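Local coordinates for protein annexin B22 (Schistosoma mansoni, PDB 4MDU) that binds acidic phospholipid membranes in a calcium-dependent manner, aggregates liposomes when calcium is present, and takes part in worm reproduction and host-parasite interaction, at residues D128-L131 against I132-T136; Y310-M313 against R314-T318. All coordinates share one frame; numbering follows the deposited sequence.

Contacts 1 and 2 lie on two helices, 128-136 and 311-320, that touch inside the chain. Contact 1 (128-131 with 132-136) occupies the first of them, in the predicted second annexin repeat; contact 2 (310-313 with 314-318) follows far later in the chain, on the second, in the predicted fourth. Each contact is local, made along one helix, yet their centres lie only about 12 Å apart. A salt bridge spans the pair, E133 OE2 to R314 NE at 2.7 Å, with V130 and I134 packed on the arginine and L315 CD2 on the glutamate. Two predicted repeats far apart in sequence thus meet in the interior of this calcium- and membrane-binding protein.

Contact 1 of 2, residues D128-L131 against I132-T136; sequences DRVL and IEIFT
V130 and I134, one helical turn apart, lie side by side and point the same way, with CG1 of V130 at 3.9 Å from CD1 of I134. The valine places that methyl anti to its own nitrogen (chi1 169°), which brings it alongside the isoleucine tip, and the pair makes a small apolar ridge against helix 311-320. On another flank L131 meets F135 more loosely: of the two side chains, ring atom CE2 and L131 CB come nearest, at 4.1 Å, while L131 O approaches the ring obliquely. Both side chains also pack against helices 109-122 and 177-187 of the same predicted repeat. I132 instead lays CG1 back along the helix, 3.3 Å from D128 O, and faces A282 of helix 274-288. Beneath these groups run the regular i to i+4 bonds; that from I132 N to D128 O is short (2.7 Å) and nearly straight (177°). T136 OG1 adds a bond of 2.8 Å to I132 O, which also accepts from T136 N, the two donors arriving from opposite faces of the carbonyl plane. D128, which with D275 belongs to a calcium site, is in this calcium-free crystal hydrogen-bonded through OD1 to Y178. The chemistry thus divides by direction: apolar flanks pack the helix among its neighbours, the threonine hydroxyl is satisfied within the backbone, and E133 probably offsets the charge of R314.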
loop_
_atom_site.group_PDB
_atom_site.type_symbol
_atom_site.label_atom_id
_atom_site.label_comp_id
_atom_site.label_asym_id
_atom_site.label_seq_id
_atom_site.Cartn_x
_atom_site.Cartn_y
_atom_site.Cartn_z
ATOM N N ASP B 128 -7.408 1.181 3.069
ATOM C CA ASP B 128 -7.137 2.558 2.709
ATOM C C ASP B 128 -7.167 2.764 1.219
ATOM O O ASP B 128 -7.560 3.833 0.730
ATOM C CB ASP B 128 -5.806 2.992 3.288
ATOM C CG ASP B 128 -5.932 3.377 4.744
ATOM O OD1 ASP B 128 -6.653 4.362 5.023
ATOM O OD2 ASP B 128 -5.347 2.688 5.606
ATOM N N ARG B 129 -6.775 1.717 0.510
ATOM C CA ARG B 129 -6.792 1.709 -0.938
ATOM C C ARG B 129 -8.189 2.054 -1.432
ATOM O O ARG B 129 -8.358 2.806 -2.411
ATOM C CB ARG B 129 -6.385 0.326 -1.444
ATOM C CG ARG B 129 -6.351 0.205 -2.946
ATOM C CD ARG B 129 -5.840 -1.166 -3.398
ATOM N NE ARG B 129 -6.098 -1.380 -4.823
ATOM C CZ ARG B 129 -5.457 -2.256 -5.591
ATOM N NH1 ARG B 129 -4.492 -3.019 -5.090
ATOM N NH2 ARG B 129 -5.782 -2.368 -6.871
ATOM N N VAL B 130 -9.185 1.496 -0.749
ATOM C CA VAL B 130 -10.583 1.759 -1.054
ATOM C C VAL B 130 -10.982 3.192 -0.632
ATOM O O VAL B 130 -11.738 3.866 -1.331
ATOM C CB VAL B 130 -11.503 0.684 -0.411
ATOM C CG1 VAL B 130 -12.973 1.087 -0.495
ATOM C CG2 VAL B 130 -11.292 -0.668 -1.099
ATOM N N LEU B 131 -10.456 3.673 0.489
ATOM C CA LEU B 131 -10.769 5.053 0.905
ATOM C C LEU B 131 -10.202 6.045 -0.113
ATOM O O LEU B 131 -10.903 6.939 -0.586
ATOM C CB LEU B 131 -10.215 5.366 2.300
ATOM C CG LEU B 131 -10.599 4.447 3.441
ATOM C CD1 LEU B 131 -10.201 5.069 4.823
ATOM C CD2 LEU B 131 -12.071 4.142 3.354
ATOM N N ILE B 132 -8.936 5.850 -0.485
ATOM C CA ILE B 132 -8.324 6.681 -1.517
ATOM C C ILE B 132 -9.098 6.638 -2.831
ATOM O O ILE B 132 -9.419 7.675 -3.417
ATOM C CB ILE B 132 -6.884 6.263 -1.790
ATOM C CG1 ILE B 132 -6.042 6.436 -0.531
ATOM C CG2 ILE B 132 -6.317 7.081 -2.929
ATOM C CD1 ILE B 132 -4.578 6.149 -0.724
ATOM N N GLU B 133 -9.405 5.430 -3.287
ATOM C CA GLU B 133 -10.105 5.231 -4.558
ATOM C C GLU B 133 -11.454 5.953 -4.617
ATOM O O GLU B 133 -11.800 6.606 -5.611
ATOM C CB GLU B 133 -10.313 3.722 -4.825
ATOM C CG GLU B 133 -11.111 3.450 -6.104
ATOM C CD GLU B 133 -12.138 2.338 -5.941
ATOM O OE1 GLU B 133 -11.751 1.242 -5.501
ATOM O OE2 GLU B 133 -13.329 2.564 -6.250
ATOM N N ILE B 134 -12.227 5.808 -3.555
ATOM C CA ILE B 134 -13.554 6.401 -3.487
ATOM C C ILE B 134 -13.527 7.919 -3.224
ATOM O O ILE B 134 -14.098 8.695 -3.996
ATOM C CB ILE B 134 -14.413 5.683 -2.420
ATOM C CG1 ILE B 134 -14.740 4.259 -2.894
ATOM C CG2 ILE B 134 -15.689 6.476 -2.148
ATOM C CD1 ILE B 134 -15.654 3.509 -1.961
ATOM N N PHE B 135 -12.846 8.346 -2.164
ATOM C CA PHE B 135 -12.838 9.774 -1.822
ATOM C C PHE B 135 -12.273 10.639 -2.930
ATOM O O PHE B 135 -12.796 11.720 -3.217
ATOM C CB PHE B 135 -12.078 10.023 -0.524
ATOM C CG PHE B 135 -12.788 9.505 0.682
ATOM C CD1 PHE B 135 -14.171 9.483 0.720
ATOM C CD2 PHE B 135 -12.082 9.021 1.768
ATOM C CE1 PHE B 135 -14.848 8.996 1.838
ATOM C CE2 PHE B 135 -12.748 8.535 2.893
ATOM C CZ PHE B 135 -14.129 8.516 2.923
ATOM N N THR B 136 -11.195 10.170 -3.550
ATOM C CA THR B 136 -10.627 10.861 -4.704
ATOM C C THR B 136 -11.698 11.257 -5.716
ATOM O O THR B 136 -11.649 12.349 -6.284
ATOM C CB THR B 136 -9.566 9.992 -5.399
ATOM O OG1 THR B 136 -8.385 9.968 -4.590
ATOM C CG2 THR B 136 -9.222 10.550 -6.744
#

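Contact 2 of 2, residues Y310-M313 against R314-T318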
loop_
_atom_site.group_PDB
_atom_site.type_symbol
_atom_site.label_atom_id
_atom_site.label_comp_id
_atom_site.label_asym_id
_atom_site.label_seq_id
_atom_site.Cartn_x
_atom_site.Cartn_y
_atom_site.Cartn_z
ATOM N N TYR B 310 -14.662 -5.796 -4.393
ATOM C CA TYR B 310 -15.706 -5.058 -5.092
ATOM C C TYR B 310 -15.186 -3.971 -6.001
ATOM O O TYR B 310 -15.968 -3.349 -6.721
ATOM C CB TYR B 310 -16.683 -4.455 -4.090
ATOM C CG TYR B 310 -17.773 -5.402 -3.686
ATOM C CD1 TYR B 310 -19.090 -5.141 -4.018
ATOM C CD2 TYR B 310 -17.486 -6.563 -2.988
ATOM C CE1 TYR B 310 -20.104 -6.005 -3.653
ATOM C CE2 TYR B 310 -18.492 -7.442 -2.624
ATOM C CZ TYR B 310 -19.803 -7.154 -2.956
ATOM O OH TYR B 310 -20.822 -8.010 -2.597
ATOM N N ALA B 311 -13.868 -3.764 -5.994
ATOM C CA ALA B 311 -13.266 -2.640 -6.714
ATOM C C ALA B 311 -13.565 -2.635 -8.213
ATOM O O ALA B 311 -13.949 -1.604 -8.775
ATOM C CB ALA B 311 -11.746 -2.565 -6.450
ATOM N N LEU B 312 -13.410 -3.794 -8.850
ATOM C CA LEU B 312 -13.616 -3.897 -10.289
ATOM C C LEU B 312 -15.006 -3.468 -10.688
ATOM O O LEU B 312 -15.178 -2.643 -11.595
ATOM C CB LEU B 312 -13.363 -5.327 -10.787
ATOM C CG LEU B 312 -13.665 -5.540 -12.272
ATOM C CD1 LEU B 312 -12.833 -4.625 -13.164
ATOM C CD2 LEU B 312 -13.418 -7.015 -12.655
ATOM N N MET B 313 -16.008 -4.040 -10.025
ATOM C CA MET B 313 -17.388 -3.691 -10.348
ATOM C C MET B 313 -17.741 -2.255 -9.882
ATOM O O MET B 313 -18.480 -1.553 -10.569
ATOM C CB MET B 313 -18.389 -4.762 -9.838
ATOM C CG MET B 313 -18.626 -4.812 -8.333
ATOM S SD MET B 313 -19.886 -6.026 -7.822
ATOM C CE MET B 313 -18.832 -7.375 -7.337
ATOM N N ARG B 314 -17.200 -1.813 -8.743
ATOM C CA ARG B 314 -17.448 -0.432 -8.299
ATOM C C ARG B 314 -16.950 0.561 -9.348
ATOM O O ARG B 314 -17.682 1.453 -9.780
ATOM C CB ARG B 314 -16.792 -0.145 -6.952
ATOM C CG ARG B 314 -16.951 1.334 -6.506
ATOM C CD ARG B 314 -16.504 1.565 -5.056
ATOM N NE ARG B 314 -15.132 1.134 -4.823
ATOM C CZ ARG B 314 -14.789 0.057 -4.120
ATOM N NH1 ARG B 314 -15.718 -0.693 -3.534
ATOM N NH2 ARG B 314 -13.511 -0.265 -3.990
ATOM N N LEU B 315 -15.717 0.366 -9.800
ATOM C CA LEU B 315 -15.125 1.259 -10.785
ATOM C C LEU B 315 -15.902 1.282 -12.094
ATOM O O LEU B 315 -16.226 2.356 -12.613
ATOM C CB LEU B 315 -13.659 0.913 -11.012
ATOM C CG LEU B 315 -12.806 1.304 -9.803
ATOM C CD1 LEU B 315 -11.431 0.721 -9.925
ATOM C CD2 LEU B 315 -12.754 2.859 -9.593
ATOM N N LEU B 316 -16.222 0.099 -12.611
ATOM C CA LEU B 316 -16.999 -0.023 -13.845
ATOM C C LEU B 316 -18.374 0.653 -13.742
ATOM O O LEU B 316 -18.763 1.444 -14.606
ATOM C CB LEU B 316 -17.160 -1.502 -14.198
ATOM C CG LEU B 316 -16.183 -2.046 -15.250
ATOM C CD1 LEU B 316 -14.950 -1.145 -15.400
ATOM C CD2 LEU B 316 -15.802 -3.491 -14.962
ATOM N N ILE B 317 -19.116 0.314 -12.697
ATOM C CA ILE B 317 -20.428 0.906 -12.461
ATOM C C ILE B 317 -20.341 2.433 -12.441
ATOM O O ILE B 317 -21.078 3.121 -13.156
ATOM C CB ILE B 317 -21.022 0.389 -11.124
ATOM C CG1 ILE B 317 -21.295 -1.124 -11.247
ATOM C CG2 ILE B 317 -22.281 1.172 -10.723
ATOM C CD1 ILE B 317 -21.624 -1.799 -9.946
ATOM N N THR B 318 -19.410 2.959 -11.656
ATOM C CA THR B 318 -19.322 4.404 -11.471
ATOM C C THR B 318 -18.771 5.124 -12.709
ATOM O O THR B 318 -19.329 6.143 -13.138
ATOM C CB THR B 318 -18.517 4.798 -10.195
ATOM O OG1 THR B 318 -17.253 4.119 -10.188
ATOM C CG2 THR B 318 -19.283 4.402 -8.949
#
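This is a local contact within the first turns of helix 311-320, in the predicted fourth annexin repeat; its residues are mostly buried, and an arginine folds back over the start of its own helix. R314 begins extended, CG anti to its nitrogen, then bends at chi3 (56°), and this kink swings the guanidinium back toward the preceding turn. One face of the flat group rests over the Y310-A311 backbone: NH2 comes 3.6 Å from A311 CA, while NH1 lies near Y310 CB. The partner of NE is E133 of helix 128-136. Elsewhere on the helix, L312 and L316 run side by side, CD1 of the first 3.7 Å from CD2 of the second, and both lean on L298 of helix 290-301. M313, with CG between its backbone N and carbonyl carbon (chi1 73°) and a bend at chi3, carries its CE methyl to 4.0 Å above one face of the Y310 ring, offset toward the rim. Regular i to i+4 bonds underlie all this, R314 N to Y310 O being 2.8 Å long, and T318 OG1 joins T318 N on R314 O. With NE and NH2 both hydrogen-bonded and one face against its own helix, the guanidinium is probably restricted in rotation, and the nearby carboxylate would be expected to stabilise its positive charge among largely apolar neighbours.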